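Local coordinates for protein poly(ADP-ribose) glycohydrolase (Thermomonospora curvata, PDB 3SIG) that hydrolyses poly(ADP-ribose) as a microbial-type poly(ADP-ribose) glycohydrolase with a macrodomain-like catalytic fold, and holds ADP-ribose in its pocket, at residues A97-G102 against F134-R139; R139-S144 against R181-L186; V203-R208 against G244-R249. All blocks are in the same frame, centred on the assembly; numbering follows the deposited sequence.

Interaction 1: A97-G102 against F134-R139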
loop_
_atom_site.group_PDB
_atom_site.type_symbol
_atom_site.label_atom_id
_atom_site.label_comp_id
_atom_site.label_asym_id
_atom_site.label_seq_id
_atom_site.Cartn_x
_atom_site.Cartn_y
_atom_site.Cartn_z
ATOM N N ALA A 97 11.197 -2.085 2.461
ATOM C CA ALA A 97 12.089 -2.428 1.361
ATOM C C ALA A 97 12.735 -3.797 1.524
ATOM O O ALA A 97 13.281 -4.341 0.561
ATOM C CB ALA A 97 13.177 -1.366 1.257
ATOM N N GLU A 98 12.680 -4.330 2.740
ATOM C CA GLU A 98 13.525 -5.468 3.151
ATOM C C GLU A 98 12.758 -6.742 3.495
ATOM O O GLU A 98 13.323 -7.824 3.391
ATOM C CB GLU A 98 14.327 -5.080 4.383
ATOM C CG GLU A 98 15.270 -3.916 4.146
ATOM C CD GLU A 98 16.061 -3.491 5.388
ATOM O OE1 GLU A 98 15.572 -3.671 6.530
ATOM O OE2 GLU A 98 17.172 -2.960 5.204
ATOM N N HIS A 99 11.504 -6.648 3.935
ATOM C CA HIS A 99 10.742 -7.817 4.360
ATOM C C HIS A 99 9.318 -7.759 3.852
ATOM O O HIS A 99 8.615 -6.790 4.099
ATOM C CB HIS A 99 10.716 -7.930 5.886
ATOM C CG HIS A 99 12.081 -7.993 6.494
ATOM N ND1 HIS A 99 12.666 -6.915 7.123
ATOM C CD2 HIS A 99 13.001 -8.984 6.510
ATOM C CE1 HIS A 99 13.876 -7.250 7.534
ATOM N NE2 HIS A 99 14.106 -8.497 7.167
ATOM N N PRO A 100 8.880 -8.816 3.162
ATOM C CA PRO A 100 7.513 -8.815 2.612
ATOM C C PRO A 100 6.472 -8.896 3.722
ATOM O O PRO A 100 6.508 -9.844 4.522
ATOM C CB PRO A 100 7.503 -10.074 1.718
ATOM C CG PRO A 100 8.574 -10.975 2.320
ATOM C CD PRO A 100 9.630 -10.031 2.779
ATOM N N GLY A 101 5.568 -7.935 3.799
ATOM C CA GLY A 101 4.633 -7.869 4.924
ATOM C C GLY A 101 5.268 -7.270 6.180
ATOM O O GLY A 101 4.657 -7.287 7.267
ATOM N N GLY A 102 6.478 -6.719 6.062
ATOM C CA GLY A 102 7.118 -6.063 7.170
ATOM C C GLY A 102 7.327 -7.018 8.325
ATOM O O GLY A 102 7.773 -8.141 8.144
ATOM N N PHE A 134 17.451 -6.946 -3.782
ATOM C CA PHE A 134 18.025 -5.704 -4.279
ATOM C C PHE A 134 18.258 -4.730 -3.142
ATOM O O PHE A 134 19.320 -4.130 -3.026
ATOM C CB PHE A 134 17.126 -5.052 -5.330
ATOM C CG PHE A 134 17.682 -3.761 -5.842
ATOM C CD1 PHE A 134 17.385 -2.576 -5.199
ATOM C CD2 PHE A 134 18.569 -3.734 -6.912
ATOM C CE1 PHE A 134 17.927 -1.384 -5.639
ATOM C CE2 PHE A 134 19.103 -2.540 -7.347
ATOM C CZ PHE A 134 18.775 -1.372 -6.704
ATOM N N HIS A 135 17.254 -4.519 -2.310
ATOM C CA HIS A 135 17.404 -3.544 -1.238
ATOM C C HIS A 135 18.369 -3.991 -0.154
ATOM O O HIS A 135 19.143 -3.182 0.369
ATOM C CB HIS A 135 16.050 -3.136 -0.651
ATOM C CG HIS A 135 15.192 -2.408 -1.634
ATOM N ND1 HIS A 135 13.926 -2.829 -1.985
ATOM C CD2 HIS A 135 15.443 -1.316 -2.385
ATOM C CE1 HIS A 135 13.440 -2.022 -2.912
ATOM N NE2 HIS A 135 14.344 -1.099 -3.174
ATOM N N HIS A 136 18.390 -5.285 0.149
ATOM C CA HIS A 136 19.325 -5.778 1.136
ATOM C C HIS A 136 20.749 -5.523 0.710
ATOM O O HIS A 136 21.598 -5.163 1.538
ATOM C CB HIS A 136 19.127 -7.266 1.373
ATOM C CG HIS A 136 18.104 -7.544 2.418
ATOM N ND1 HIS A 136 16.772 -7.744 2.127
ATOM C CD2 HIS A 136 18.206 -7.576 3.769
ATOM C CE1 HIS A 136 16.107 -7.939 3.247
ATOM N NE2 HIS A 136 16.951 -7.842 4.261
ATOM N N ARG A 137 21.035 -5.716 -0.575
ATOM C CA ARG A 137 22.393 -5.530 -1.077
ATOM C C ARG A 137 22.727 -4.064 -1.272
ATOM O O ARG A 137 23.876 -3.676 -1.186
ATOM C CB ARG A 137 22.569 -6.283 -2.399
ATOM C CG ARG A 137 22.451 -7.799 -2.235
ATOM C CD ARG A 137 21.919 -8.508 -3.487
ATOM N NE ARG A 137 22.931 -8.653 -4.533
ATOM C CZ ARG A 137 22.823 -9.463 -5.584
ATOM N NH1 ARG A 137 21.743 -10.220 -5.740
ATOM N NH2 ARG A 137 23.800 -9.527 -6.481
ATOM N N GLN A 138 21.723 -3.245 -1.552
ATOM C CA GLN A 138 21.916 -1.820 -1.805
ATOM C C GLN A 138 22.332 -1.088 -0.534
ATOM O O GLN A 138 23.206 -0.192 -0.581
ATOM C CB GLN A 138 20.600 -1.215 -2.313
ATOM C CG GLN A 138 20.654 0.320 -2.494
ATOM C CD GLN A 138 19.302 0.931 -2.813
ATOM O OE1 GLN A 138 19.197 1.793 -3.696
ATOM N NE2 GLN A 138 18.277 0.499 -2.107
ATOM N N ARG A 139 21.696 -1.445 0.579
ATOM C CA ARG A 139 21.977 -0.849 1.876
ATOM C C ARG A 139 21.990 0.674 1.821
ATOM O O ARG A 139 22.944 1.315 2.250
ATOM C CB ARG A 139 23.328 -1.371 2.422
ATOM C CG ARG A 139 23.268 -2.809 2.970
ATOM C CD ARG A 139 24.660 -3.348 3.359
ATOM N NE ARG A 139 25.312 -2.484 4.336
ATOM C CZ ARG A 139 25.285 -2.665 5.654
ATOM N NH1 ARG A 139 24.650 -3.709 6.183
ATOM N NH2 ARG A 139 25.906 -1.798 6.450
#
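A97 opens the contact by laying its CB over one face of the H135 imidazole, a CH-pi contact with CB 3.9 Å from the ring centroid. In the macrodomain-like fold, this joins the loop after strand 90-94 to the last turn of helix 129-138, at the start of the GGG-X(6-8)-QEE signature of poly(ADP-ribose) glycohydrolases, whose first two glycines are G101 and G102. The A97 carbonyl O also takes a weak, bent hydrogen bond from ND1 of H135 (3.0 Å, N-H...O 130°). The H135 CG stands beside its own backbone N, anti to the carbonyl carbon (chi1 -65°), which brings the ring up against A97; NE2 has S144 as its partner, so both nitrogens are engaged, which would restrain the ring's rotation. E98 follows with its aliphatic part: CG hangs over one face of the H136 ring, offset toward the rim. Its carboxylate runs on past, not touching that ring. H136 ND1 is tied to Y132 O in its own helix, which steadies the ring where it reaches over to the loop. H99 meets this ring nearly at right angles, in an offset edge-to-face pair: the H136 edge is directed at the H99 face, planes at 78° and centroids 5.6 Å apart. G101 N bonds to E112 OE2, and G102, the pocket residue of this segment, touches the bound ADP-ribose. G102 N also closes the type II turn begun at H99, bonding to H99 O at 2.9 Å.

Interaction 2: R139-S144 against R181-L186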
loop_
_atom_site.group_PDB
_atom_site.type_symbol
_atom_site.label_atom_id
_atom_site.label_comp_id
_atom_site.label_asym_id
_atom_site.label_seq_id
_atom_site.Cartn_x
_atom_site.Cartn_y
_atom_site.Cartn_z
ATOM N N ARG A 139 21.696 -1.445 0.579
ATOM C CA ARG A 139 21.977 -0.849 1.876
ATOM C C ARG A 139 21.990 0.674 1.821
ATOM O O ARG A 139 22.944 1.315 2.250
ATOM C CB ARG A 139 23.328 -1.371 2.422
ATOM C CG ARG A 139 23.268 -2.809 2.970
ATOM C CD ARG A 139 24.660 -3.348 3.359
ATOM N NE ARG A 139 25.312 -2.484 4.336
ATOM C CZ ARG A 139 25.285 -2.665 5.654
ATOM N NH1 ARG A 139 24.650 -3.709 6.183
ATOM N NH2 ARG A 139 25.906 -1.798 6.450
ATOM N N ASP A 140 20.942 1.252 1.279
ATOM C CA ASP A 140 20.787 2.694 1.297
ATOM C C ASP A 140 19.360 3.018 1.642
ATOM O O ASP A 140 18.440 2.556 0.972
ATOM C CB ASP A 140 21.105 3.274 -0.066
ATOM C CG ASP A 140 21.229 4.765 -0.022
ATOM O OD1 ASP A 140 22.309 5.296 -0.362
ATOM O OD2 ASP A 140 20.290 5.423 0.397
ATOM N N PRO A 141 19.141 3.833 2.675
ATOM C CA PRO A 141 17.776 4.072 3.152
ATOM C C PRO A 141 16.906 4.929 2.232
ATOM O O PRO A 141 15.704 5.065 2.506
ATOM C CB PRO A 141 17.986 4.741 4.504
ATOM C CG PRO A 141 19.350 5.380 4.406
ATOM C CD PRO A 141 20.146 4.410 3.587
ATOM N N LEU A 142 17.455 5.445 1.137
ATOM C CA LEU A 142 16.599 6.043 0.122
ATOM C C LEU A 142 15.843 4.952 -0.612
ATOM O O LEU A 142 14.841 5.244 -1.257
ATOM C CB LEU A 142 17.393 6.870 -0.882
ATOM C CG LEU A 142 17.876 8.260 -0.416
ATOM C CD1 LEU A 142 18.868 8.831 -1.413
ATOM C CD2 LEU A 142 16.707 9.216 -0.247
ATOM N N TYR A 143 16.329 3.711 -0.544
ATOM C CA TYR A 143 15.745 2.567 -1.254
ATOM C C TYR A 143 15.735 2.850 -2.752
ATOM O O TYR A 143 16.700 3.435 -3.277
ATOM C CB TYR A 143 14.375 2.165 -0.686
ATOM C CG TYR A 143 14.398 1.943 0.800
ATOM C CD1 TYR A 143 15.362 1.168 1.407
ATOM C CD2 TYR A 143 13.423 2.506 1.605
ATOM C CE1 TYR A 143 15.352 0.962 2.771
ATOM C CE2 TYR A 143 13.403 2.306 2.953
ATOM C CZ TYR A 143 14.354 1.554 3.538
ATOM O OH TYR A 143 14.300 1.344 4.889
ATOM N N SER A 144 14.711 2.440 -3.482
ATOM C CA SER A 144 14.706 2.600 -4.922
ATOM C C SER A 144 13.249 2.694 -5.387
ATOM O O SER A 144 12.329 2.434 -4.623
ATOM C CB SER A 144 15.360 1.392 -5.607
ATOM O OG SER A 144 14.501 0.257 -5.564
ATOM N N ARG A 181 13.868 8.678 8.561
ATOM C CA ARG A 181 14.323 8.527 9.929
ATOM C C ARG A 181 15.772 8.052 9.949
ATOM O O ARG A 181 16.599 8.542 10.719
ATOM C CB ARG A 181 13.412 7.561 10.661
ATOM C CG ARG A 181 13.687 7.442 12.133
ATOM C CD ARG A 181 12.672 6.529 12.816
ATOM N NE ARG A 181 11.296 6.985 12.616
ATOM C CZ ARG A 181 10.639 7.808 13.435
ATOM N NH1 ARG A 181 11.220 8.282 14.530
ATOM N NH2 ARG A 181 9.390 8.157 13.157
ATOM N N ALA A 182 16.099 7.121 9.064
ATOM C CA ALA A 182 17.448 6.600 8.997
ATOM C C ALA A 182 18.461 7.553 8.349
ATOM O O ALA A 182 19.649 7.545 8.674
ATOM C CB ALA A 182 17.437 5.275 8.270
ATOM N N ILE A 183 17.977 8.375 7.430
ATOM C CA ILE A 183 18.802 9.362 6.746
ATOM C C ILE A 183 19.139 10.552 7.632
ATOM O O ILE A 183 20.220 11.123 7.536
ATOM C CB ILE A 183 18.052 9.850 5.502
ATOM C CG1 ILE A 183 18.041 8.740 4.444
ATOM C CG2 ILE A 183 18.688 11.110 4.951
ATOM C CD1 ILE A 183 16.966 8.876 3.421
ATOM N N GLY A 184 18.206 10.944 8.489
ATOM C CA GLY A 184 18.397 12.138 9.289
ATOM C C GLY A 184 18.541 13.343 8.385
ATOM O O GLY A 184 17.837 13.482 7.397
ATOM N N ASP A 185 19.474 14.228 8.710
ATOM C CA ASP A 185 19.637 15.460 7.942
ATOM C C ASP A 185 20.737 15.337 6.896
ATOM O O ASP A 185 21.209 16.332 6.370
ATOM C CB ASP A 185 19.931 16.649 8.862
ATOM C CG ASP A 185 21.322 16.609 9.436
ATOM O OD1 ASP A 185 21.993 15.560 9.337
ATOM O OD2 ASP A 185 21.746 17.638 10.005
ATOM N N LEU A 186 21.090 14.109 6.536
ATOM C CA LEU A 186 22.230 13.937 5.634
ATOM C C LEU A 186 21.767 13.863 4.168
ATOM O O LEU A 186 22.589 13.668 3.280
ATOM C CB LEU A 186 23.048 12.707 6.029
ATOM C CG LEU A 186 23.715 12.842 7.400
ATOM C CD1 LEU A 186 24.481 11.587 7.752
ATOM C CD2 LEU A 186 24.631 14.023 7.409
#
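P141 sets the edge of its ring against two successive residues of helix 180-183: its CB meets A182 CB at 3.8 Å, and its CG lies 3.6 Å from I183 CG1. L142 adds a second apolar touch at the other end of the same isoleucine, CD2 to I183 CD1 at 3.7 Å, with the two side chains crossing at about a right angle. I183 is thus gripped along one branch, CG1 against the proline CG and CD1 at the leucine tip. That branch lies beside the backbone N and anti to the carbonyl carbon (chi1 -72°), leaving CG2 to take the place anti to the nitrogen. No hydrogen bond spans the two segments; the contact is hydrophobic packing at the rim of the fold.

What presents P141 and L142 is a type I turn from D140 to Y143, closed by Y143 N bonding to D140 O at 2.8 Å. D140 adds an Asx turn inside it: L142 N donates to D140 OD2 at 2.9 Å, almost straight at 169°, and OD2 accepts through its anti lone pair. The P141 carbonyl O lies over one face of the Y143 ring, 3.5 Å above its plane and over its centre.

N179 joins both sides just before the short helix: its OD1 accepts from A182 N, its ND2 bonds to Y143 OH, and its backbone bonds to that of P141. Further out, helix 189-209 lines the apolar side: I192 touches both L142 and I183, V195 packs on L142, and R199 NH2 bonds to L142 O. The turn lies in the loop between helix 129-138 and strand 147-157 and packs on helices 180-183 and 189-209.

Interaction 3: V203-R208 against G244-R249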
loop_
_atom_site.group_PDB
_atom_site.type_symbol
_atom_site.label_atom_id
_atom_site.label_comp_id
_atom_site.label_asym_id
_atom_site.label_seq_id
_atom_site.Cartn_x
_atom_site.Cartn_y
_atom_site.Cartn_z
ATOM N N VAL A 203 4.424 5.218 -8.912
ATOM C CA VAL A 203 3.292 4.507 -8.334
ATOM C C VAL A 203 1.999 4.832 -9.103
ATOM O O VAL A 203 1.225 3.913 -9.461
ATOM C CB VAL A 203 3.114 4.924 -6.845
ATOM C CG1 VAL A 203 1.782 4.441 -6.302
ATOM C CG2 VAL A 203 4.259 4.371 -5.997
ATOM N N LEU A 204 1.744 6.115 -9.344
ATOM C CA LEU A 204 0.551 6.521 -10.067
ATOM C C LEU A 204 0.589 6.013 -11.496
ATOM O O LEU A 204 -0.448 5.592 -12.045
ATOM C CB LEU A 204 0.384 8.038 -10.035
ATOM C CG LEU A 204 0.129 8.687 -8.683
ATOM C CD1 LEU A 204 -0.058 10.192 -8.832
ATOM C CD2 LEU A 204 -1.010 8.106 -8.038
ATOM N N ALA A 205 1.756 6.034 -12.124
ATOM C CA ALA A 205 1.852 5.525 -13.484
ATOM C C ALA A 205 1.520 4.045 -13.523
ATOM O O ALA A 205 0.854 3.605 -14.478
ATOM C CB ALA A 205 3.239 5.782 -14.069
ATOM N N ALA A 206 2.019 3.270 -12.579
ATOM C CA ALA A 206 1.727 1.839 -12.583
ATOM C C ALA A 206 0.250 1.595 -12.371
ATOM O O ALA A 206 -0.342 0.741 -13.049
ATOM C CB ALA A 206 2.530 1.145 -11.538
ATOM N N ALA A 207 -0.375 2.352 -11.479
ATOM C CA ALA A 207 -1.819 2.192 -11.216
ATOM C C ALA A 207 -2.613 2.468 -12.481
ATOM O O ALA A 207 -3.522 1.704 -12.858
ATOM C CB ALA A 207 -2.267 3.124 -10.116
ATOM N N ARG A 208 -2.273 3.536 -13.187
ATOM C CA ARG A 208 -3.029 3.922 -14.353
ATOM C C ARG A 208 -2.778 2.929 -15.492
ATOM O O ARG A 208 -3.720 2.580 -16.245
ATOM C CB ARG A 208 -2.657 5.336 -14.793
ATOM C CG ARG A 208 -3.680 5.952 -15.786
ATOM C CD ARG A 208 -5.113 6.002 -15.193
ATOM N NE ARG A 208 -6.143 6.336 -16.183
ATOM C CZ ARG A 208 -6.791 5.442 -16.939
ATOM N NH1 ARG A 208 -6.528 4.138 -16.833
ATOM N NH2 ARG A 208 -7.711 5.854 -17.810
ATOM N N GLY A 244 -0.984 19.171 -12.848
ATOM C CA GLY A 244 0.113 18.237 -12.706
ATOM C C GLY A 244 -0.105 17.047 -13.634
ATOM O O GLY A 244 -1.169 16.915 -14.236
ATOM N N PRO A 245 0.900 16.163 -13.754
ATOM C CA PRO A 245 0.866 15.122 -14.778
ATOM C C PRO A 245 -0.277 14.140 -14.659
ATOM O O PRO A 245 -0.654 13.546 -15.661
ATOM C CB PRO A 245 2.214 14.419 -14.620
ATOM C CG PRO A 245 2.766 14.879 -13.361
ATOM C CD PRO A 245 2.211 16.218 -13.090
ATOM N N PHE A 246 -0.808 13.952 -13.451
ATOM C CA PHE A 246 -1.932 13.045 -13.234
ATOM C C PHE A 246 -3.256 13.770 -12.975
ATOM O O PHE A 246 -4.226 13.136 -12.574
ATOM C CB PHE A 246 -1.622 12.018 -12.115
ATOM C CG PHE A 246 -0.578 11.033 -12.529
ATOM C CD1 PHE A 246 -0.938 9.930 -13.227
ATOM C CD2 PHE A 246 0.773 11.279 -12.292
ATOM C CE1 PHE A 246 0.029 9.022 -13.654
ATOM C CE2 PHE A 246 1.734 10.380 -12.729
ATOM C CZ PHE A 246 1.363 9.264 -13.400
ATOM N N ALA A 247 -3.297 15.081 -13.194
ATOM C CA ALA A 247 -4.523 15.828 -12.990
ATOM C C ALA A 247 -5.604 15.269 -13.891
ATOM O O ALA A 247 -5.410 15.138 -15.098
ATOM C CB ALA A 247 -4.304 17.331 -13.265
ATOM N N GLY A 248 -6.734 14.919 -13.290
ATOM C CA GLY A 248 -7.875 14.400 -14.019
ATOM C C GLY A 248 -7.780 12.987 -14.550
ATOM O O GLY A 248 -8.710 12.523 -15.194
ATOM N N ARG A 249 -6.691 12.272 -14.261
ATOM C CA ARG A 249 -6.480 10.952 -14.817
ATOM C C ARG A 249 -7.093 9.826 -14.003
ATOM O O ARG A 249 -7.258 8.705 -14.493
ATOM C CB ARG A 249 -4.995 10.693 -15.011
ATOM C CG ARG A 249 -4.414 11.597 -16.063
ATOM C CD ARG A 249 -3.107 11.077 -16.605
ATOM N NE ARG A 249 -2.389 12.159 -17.268
ATOM C CZ ARG A 249 -2.683 12.631 -18.475
ATOM N NH1 ARG A 249 -3.681 12.105 -19.172
ATOM N NH2 ARG A 249 -1.973 13.627 -18.987
#
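The F246 phenyl ring carries L204 CB squarely over the centre of one face, a CH-pi contact at 3.6 Å from the centroid and only 7° off the ring normal. L204 CD1 extends over the same ring, reaching F246 CD2 at 3.7 Å, so the leucine is spread across the aromatic surface. At the ring tip A205 comes in from the helix backbone, its N 3.5 Å from F246 CZ in an oblique approach, with its CB near the same carbon. This is helix-to-loop packing in the macrodomain-like fold: helix 189-209 receives the connection between helix 229-240 and strand 252-256. The F246 side chain also touches L53 of helix 46-54 and L240 of helix 229-240, making it a buried wedge between three helices.

A type I turn from G244 to A247 carries the phenylalanine, and R249 N bonds to F246 O, keeping the loop compact. The second link across the contact is polar and looser: R208 NE gives R249 O a weak hydrogen bond (3.1 Å), the oxygen lying oblique to the guanidinium. R208 gets there by placing CG anti to its backbone N (chi1 -165°) and then bending at chi2, while its side chain also touches R213 and F250. The R249 side chain itself leads away from the helix, and its guanidinium is not in contact with that of R208. Instead it turns back on its own loop, where R249 NE bonds to P245 O at 2.7 Å, nearly in the guanidinium plane and in the carbonyl plane.

How the interactions relate
Interactions 1 and 2 are adjoining parts of one region: they share R139, their centres lie 13 Å apart, and they touch directly. H135 NE2 reaches S144 OG at 2.8 Å in a probable hydrogen bond, and A97 CB packs on Y143 CD1 at 3.3 Å. The C-terminal end of helix 129-138 therefore passes from one contact into the next. Interaction 1 comes nearest the ligand, since G102 touches ADP-ribose, whereas the A182 side chain of interaction 2 stays about 11 Å from it. Interaction 3 stands apart, its centre 26 Å from each of the others; helix 189-209, which contributes its 203-208 segment, also packs against interaction 2 through its earlier turns.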